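Local coordinates for nuclear fusion protein BIK1 (Saccharomyces cerevisiae, PDB 6FC6) that binds microtubules and kinesin and is required for nuclear fusion, chromosome disjunction and nuclear segregation during mitosis, at residues 17-22 and 40-45; 31-36 and 51-56. One frame throughout, in Å; residues are numbered along the deposited sequence.

Contact 1: 17-22 and 40-45; sequences PNLGRG and VDLLAN
Leu19 and Leu42 meet through their branched ends, the two side chains crossing at about a right angle. Leu19 CG lies 3.9 Å from Leu42 CD1, and Leu19 CD2 adds a second approach to the same methyl. The CB of Leu42 points neither at segment 17-22 nor away from it, but a first torsion of -58°, with CG anti to the carbonyl carbon, brings the forked end nearer. Its two methyls divide the work: CD1 takes Leu19, while CD2 rests against the backbone, 4.1 Å from Gly22 CA. Gly22 leaves room for this, since a side chain built there would press on CD2. Alongside, Gly22 CA stands 3.4 Å from Asp41 O in a bent CA-H...O contact (126° at the hydrogen). An alanine at Leu42 would remove both methyls and is likely to leave Leu19 and the Gly22 backbone facing a gap. Around Leu42 the chain bends in an Asx turn: Asp41 OD1 accepts the Leu43 N-H at 3.0 Å, met from above the carboxylate plane. Ser66 OG also binds OD1 and Glu62 N binds OD2, tying this buried carboxylate to the loop that carries Glu62 and Ser66. Just ahead of strand 20-28, Leu19 and Gly20 both face Ile16 in a classic beta bulge. Arg21 sets its guanidinium against the Phe13 ring in a cation-pi contact. The contact joins one end of the antiparallel hairpin of strands 20-28 and 37-41, in the SH3-like sheet of the CAP-Gly domain. The leucine pair is flanked by both outer strands: Leu42 touches Ile16 of strand 13-16, and Leu19 and Leu42 both reach Leu68 of strand 67-71.

Contact 2: 31-36 and 51-56; sequences DTKAGM and GSFMGK
Asp31 O is approached by two groups: the Thr32 hydroxyl OG1 donates to it at 2.8 Å, in the carbonyl plane on a lone pair, and the edge of the Phe53 ring comes up with CE2 at 3.3 Å. Thr32 OG1 itself lies in the plane of that ring, 3.6 Å from Phe53 CE2. Both oxygens lie at the ring edge, where they probably meet its weakly positive C-H groups. Phe53 CG is anti to the backbone N (chi1 -180°), which carries the ring out to segment 31-36. Lys33 adds its CE obliquely, 3.5 Å from Phe53 CZ. Next door, Thr32 CG2 and Met54 CE meet tip to tip at a tight 3.3 Å. On the exposed side, Asp31 OD2 and Lys56 NZ, 3.9 Å apart, make a long salt bridge. Phe53 and Lys56 close a type I' turn through paired backbone hydrogen bonds. Just before it, Gly51 ends the GKNDG motif characteristic of CAP-Gly domains. Lys33, by a cation-pi contact, and Phe53, with ring planes at about 55°, each meet an aromatic side chain of the bound Bim1 ETF peptide, as expected of a CAP-Gly peptide-binding groove.

Contact 1 is a buried contact at one end of the main sheet's 20-28/37-41 hairpin, whereas contact 2 lies on the surface and joins the loop between those strands to the small hairpin of strands 52-53 and 56-57. Their centres are 19 Å apart, on opposite sides of the chain's centre, and apart from adjoining in sequence they do not touch. Yet their segments alternate along the sequence: strand 37-41 leads from the loop of contact 2 into contact 1, and the chain then returns to the hairpin. Contact 1 is mainly apolar, and its one carboxylate is hydrogen-bonded through both oxygens; contact 2 mixes ring-edge, methyl and charged contacts, and it is the one that meets the peptide.

Contact 1: 17-22 and 40-45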
loop_
_atom_site.group_PDB
_atom_site.type_symbol
_atom_site.label_atom_id
_atom_site.label_comp_id
_atom_site.label_asym_id
_atom_site.label_seq_id
_atom_site.Cartn_x
_atom_site.Cartn_y
_atom_site.Cartn_z
ATOM N N PRO A 17 6.842 -10.040 2.305
ATOM C CA PRO A 17 7.559 -11.200 1.783
ATOM C C PRO A 17 7.634 -11.132 0.271
ATOM O O PRO A 17 6.640 -10.802 -0.365
ATOM C CB PRO A 17 6.677 -12.385 2.215
ATOM C CG PRO A 17 5.309 -11.803 2.374
ATOM C CD PRO A 17 5.544 -10.418 2.910
ATOM N N ASN A 18 8.832 -11.374 -0.257
ATOM C CA ASN A 18 9.132 -11.415 -1.699
ATOM C C ASN A 18 9.186 -10.057 -2.356
ATOM O O ASN A 18 9.316 -9.979 -3.565
ATOM C CB ASN A 18 8.174 -12.340 -2.480
ATOM C CG ASN A 18 8.203 -13.786 -1.973
ATOM O OD1 ASN A 18 9.250 -14.294 -1.529
ATOM N ND2 ASN A 18 7.049 -14.462 -2.035
ATOM N N LEU A 19 9.076 -8.988 -1.574
ATOM C CA LEU A 19 9.152 -7.652 -2.124
ATOM C C LEU A 19 10.172 -6.844 -1.425
ATOM O O LEU A 19 11.055 -6.327 -2.033
ATOM C CB LEU A 19 7.780 -6.973 -2.067
ATOM C CG LEU A 19 7.397 -6.217 -3.357
ATOM C CD1 LEU A 19 7.929 -6.787 -4.655
ATOM C CD2 LEU A 19 5.893 -6.114 -3.463
ATOM N N GLY A 20 10.086 -6.750 -0.117
ATOM C CA GLY A 20 11.017 -5.962 0.652
ATOM C C GLY A 20 10.277 -5.077 1.659
ATOM O O GLY A 20 9.092 -5.236 1.901
ATOM N N ARG A 21 11.018 -4.174 2.266
ATOM C CA ARG A 21 10.491 -3.202 3.196
ATOM C C ARG A 21 9.638 -2.175 2.422
ATOM O O ARG A 21 10.059 -1.675 1.399
ATOM C CB ARG A 21 11.630 -2.539 3.887
ATOM C CG ARG A 21 11.280 -1.635 5.047
ATOM C CD ARG A 21 12.598 -1.176 5.684
ATOM N NE ARG A 21 12.457 -0.683 7.049
ATOM C CZ ARG A 21 12.721 0.560 7.461
ATOM N NH1 ARG A 21 13.150 1.503 6.619
ATOM N NH2 ARG A 21 12.543 0.869 8.756
ATOM N N GLY A 22 8.427 -1.903 2.903
ATOM C CA GLY A 22 7.607 -0.853 2.318
ATOM C C GLY A 22 6.939 0.027 3.368
ATOM O O GLY A 22 6.603 -0.460 4.443
ATOM N N VAL A 40 1.467 1.029 -0.707
ATOM C CA VAL A 40 2.769 1.104 -0.085
ATOM C C VAL A 40 3.803 1.736 -0.985
ATOM O O VAL A 40 3.732 1.634 -2.184
ATOM C CB VAL A 40 3.288 -0.281 0.377
ATOM C CG1 VAL A 40 2.294 -1.035 1.214
ATOM C CG2 VAL A 40 3.651 -1.158 -0.786
ATOM N N ASP A 41 4.799 2.361 -0.392
ATOM C CA ASP A 41 5.875 2.898 -1.145
ATOM C C ASP A 41 7.091 1.954 -0.860
ATOM O O ASP A 41 7.557 1.864 0.285
ATOM C CB ASP A 41 6.188 4.286 -0.668
ATOM C CG ASP A 41 7.291 4.969 -1.528
ATOM O OD1 ASP A 41 7.977 4.271 -2.268
ATOM O OD2 ASP A 41 7.458 6.225 -1.455
ATOM N N LEU A 42 7.590 1.294 -1.885
ATOM C CA LEU A 42 8.727 0.335 -1.690
ATOM C C LEU A 42 10.116 1.010 -1.731
ATOM O O LEU A 42 11.110 0.337 -1.610
ATOM C CB LEU A 42 8.651 -0.748 -2.722
ATOM C CG LEU A 42 7.359 -1.528 -2.710
ATOM C CD1 LEU A 42 7.153 -2.343 -3.942
ATOM C CD2 LEU A 42 7.291 -2.435 -1.495
ATOM N N LEU A 43 10.170 2.320 -1.909
ATOM C CA LEU A 43 11.399 3.114 -1.868
ATOM C C LEU A 43 12.482 2.682 -2.853
ATOM O O LEU A 43 13.663 2.926 -2.634
ATOM C CB LEU A 43 11.973 3.081 -0.443
ATOM C CG LEU A 43 10.965 3.411 0.670
ATOM C CD1 LEU A 43 11.606 3.266 2.042
ATOM C CD2 LEU A 43 10.456 4.819 0.483
ATOM N N ALA A 44 12.028 2.073 -3.938
ATOM C CA ALA A 44 12.760 1.683 -5.078
ATOM C C ALA A 44 11.750 1.364 -6.171
ATOM O O ALA A 44 10.562 1.090 -5.900
ATOM C CB ALA A 44 13.616 0.449 -4.775
ATOM N N ASN A 45 12.225 1.353 -7.420
ATOM C CA ASN A 45 11.347 1.104 -8.534
ATOM C C ASN A 45 10.980 -0.345 -8.779
ATOM O O ASN A 45 11.060 -0.805 -9.915
ATOM C CB ASN A 45 11.909 1.727 -9.786
ATOM C CG ASN A 45 11.909 3.222 -9.734
ATOM O OD1 ASN A 45 10.872 3.858 -9.413
ATOM N ND2 ASN A 45 13.008 3.810 -10.110
#

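Contact 2: 31-36 and 51-56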
loop_
_atom_site.group_PDB
_atom_site.type_symbol
_atom_site.label_atom_id
_atom_site.label_comp_id
_atom_site.label_asym_id
_atom_site.label_seq_id
_atom_site.Cartn_x
_atom_site.Cartn_y
_atom_site.Cartn_z
ATOM N N ASP A 31 -10.648 2.760 -7.075
ATOM C CA ASP A 31 -11.668 2.838 -8.148
ATOM C C ASP A 31 -11.453 1.786 -9.196
ATOM O O ASP A 31 -10.348 1.553 -9.679
ATOM C CB ASP A 31 -11.795 4.271 -8.708
ATOM C CG ASP A 31 -12.216 5.330 -7.593
ATOM O OD1 ASP A 31 -12.614 4.958 -6.445
ATOM O OD2 ASP A 31 -12.143 6.570 -7.841
ATOM N N THR A 32 -12.547 1.064 -9.498
ATOM C CA THR A 32 -12.571 -0.037 -10.502
ATOM C C THR A 32 -11.969 -1.393 -10.111
ATOM O O THR A 32 -11.892 -2.315 -10.944
ATOM C CB THR A 32 -12.009 0.361 -11.887
ATOM O OG1 THR A 32 -10.606 0.018 -12.012
ATOM C CG2 THR A 32 -12.308 1.853 -12.175
ATOM N N LYS A 33 -11.567 -1.535 -8.850
ATOM C CA LYS A 33 -10.970 -2.775 -8.355
ATOM C C LYS A 33 -11.838 -3.268 -7.237
ATOM O O LYS A 33 -12.574 -2.500 -6.609
ATOM C CB LYS A 33 -9.571 -2.521 -7.805
ATOM C CG LYS A 33 -8.641 -1.816 -8.785
ATOM C CD LYS A 33 -8.133 -2.808 -9.798
ATOM C CE LYS A 33 -6.969 -2.244 -10.607
ATOM N NZ LYS A 33 -6.275 -3.199 -11.536
ATOM N N ALA A 34 -11.742 -4.556 -6.957
ATOM C CA ALA A 34 -12.612 -5.167 -5.891
ATOM C C ALA A 34 -11.861 -5.242 -4.591
ATOM O O ALA A 34 -10.709 -5.677 -4.584
ATOM C CB ALA A 34 -13.027 -6.568 -6.282
ATOM N N GLY A 35 -12.479 -4.829 -3.498
ATOM C CA GLY A 35 -11.876 -5.077 -2.160
ATOM C C GLY A 35 -11.035 -3.924 -1.662
ATOM O O GLY A 35 -10.981 -2.869 -2.277
ATOM N N MET A 36 -10.386 -4.124 -0.515
ATOM C CA MET A 36 -9.620 -3.109 0.119
ATOM C C MET A 36 -8.164 -3.342 -0.226
ATOM O O MET A 36 -7.760 -4.434 -0.484
ATOM C CB MET A 36 -9.830 -3.103 1.652
ATOM C CG MET A 36 -11.269 -2.787 2.099
ATOM S SD MET A 36 -11.738 -1.143 1.554
ATOM C CE MET A 36 -13.412 -0.790 2.113
ATOM N N GLY A 51 1.743 6.150 -7.098
ATOM C CA GLY A 51 0.791 6.430 -6.106
ATOM C C GLY A 51 -0.566 6.915 -6.627
ATOM O O GLY A 51 -1.477 7.194 -5.830
ATOM N N SER A 52 -0.707 7.010 -7.950
ATOM C CA SER A 52 -1.931 7.372 -8.569
ATOM C C SER A 52 -2.494 6.200 -9.393
ATOM O O SER A 52 -1.765 5.291 -9.723
ATOM C CB SER A 52 -1.716 8.602 -9.442
ATOM O OG SER A 52 -1.187 8.189 -10.691
ATOM N N PHE A 53 -3.799 6.194 -9.646
ATOM C CA PHE A 53 -4.413 5.141 -10.465
ATOM C C PHE A 53 -5.571 5.838 -11.145
ATOM O O PHE A 53 -6.356 6.521 -10.500
ATOM C CB PHE A 53 -4.910 3.942 -9.642
ATOM C CG PHE A 53 -5.529 2.856 -10.469
ATOM C CD1 PHE A 53 -4.747 2.029 -11.233
ATOM C CD2 PHE A 53 -6.906 2.702 -10.512
ATOM C CE1 PHE A 53 -5.315 1.089 -12.080
ATOM C CE2 PHE A 53 -7.479 1.738 -11.316
ATOM C CZ PHE A 53 -6.683 0.955 -12.119
ATOM N N MET A 54 -5.676 5.631 -12.449
ATOM C CA MET A 54 -6.736 6.273 -13.286
ATOM C C MET A 54 -6.817 7.753 -13.139
ATOM O O MET A 54 -7.892 8.300 -13.050
ATOM C CB MET A 54 -8.110 5.690 -12.969
ATOM C CG MET A 54 -8.400 4.427 -13.732
ATOM S SD MET A 54 -10.103 4.417 -14.249
ATOM C CE MET A 54 -10.993 4.843 -12.754
ATOM N N GLY A 55 -5.683 8.415 -13.047
ATOM C CA GLY A 55 -5.696 9.841 -12.882
ATOM C C GLY A 55 -5.986 10.372 -11.496
ATOM O O GLY A 55 -5.863 11.593 -11.317
ATOM N N LYS A 56 -6.307 9.516 -10.515
ATOM C CA LYS A 56 -6.456 9.993 -9.145
ATOM C C LYS A 56 -5.256 9.682 -8.263
ATOM O O LYS A 56 -4.745 8.590 -8.300
ATOM C CB LYS A 56 -7.648 9.319 -8.588
ATOM C CG LYS A 56 -7.999 9.707 -7.170
ATOM C CD LYS A 56 -9.168 8.853 -6.635
ATOM C CE LYS A 56 -9.816 9.505 -5.409
ATOM N NZ LYS A 56 -10.732 8.540 -4.737
#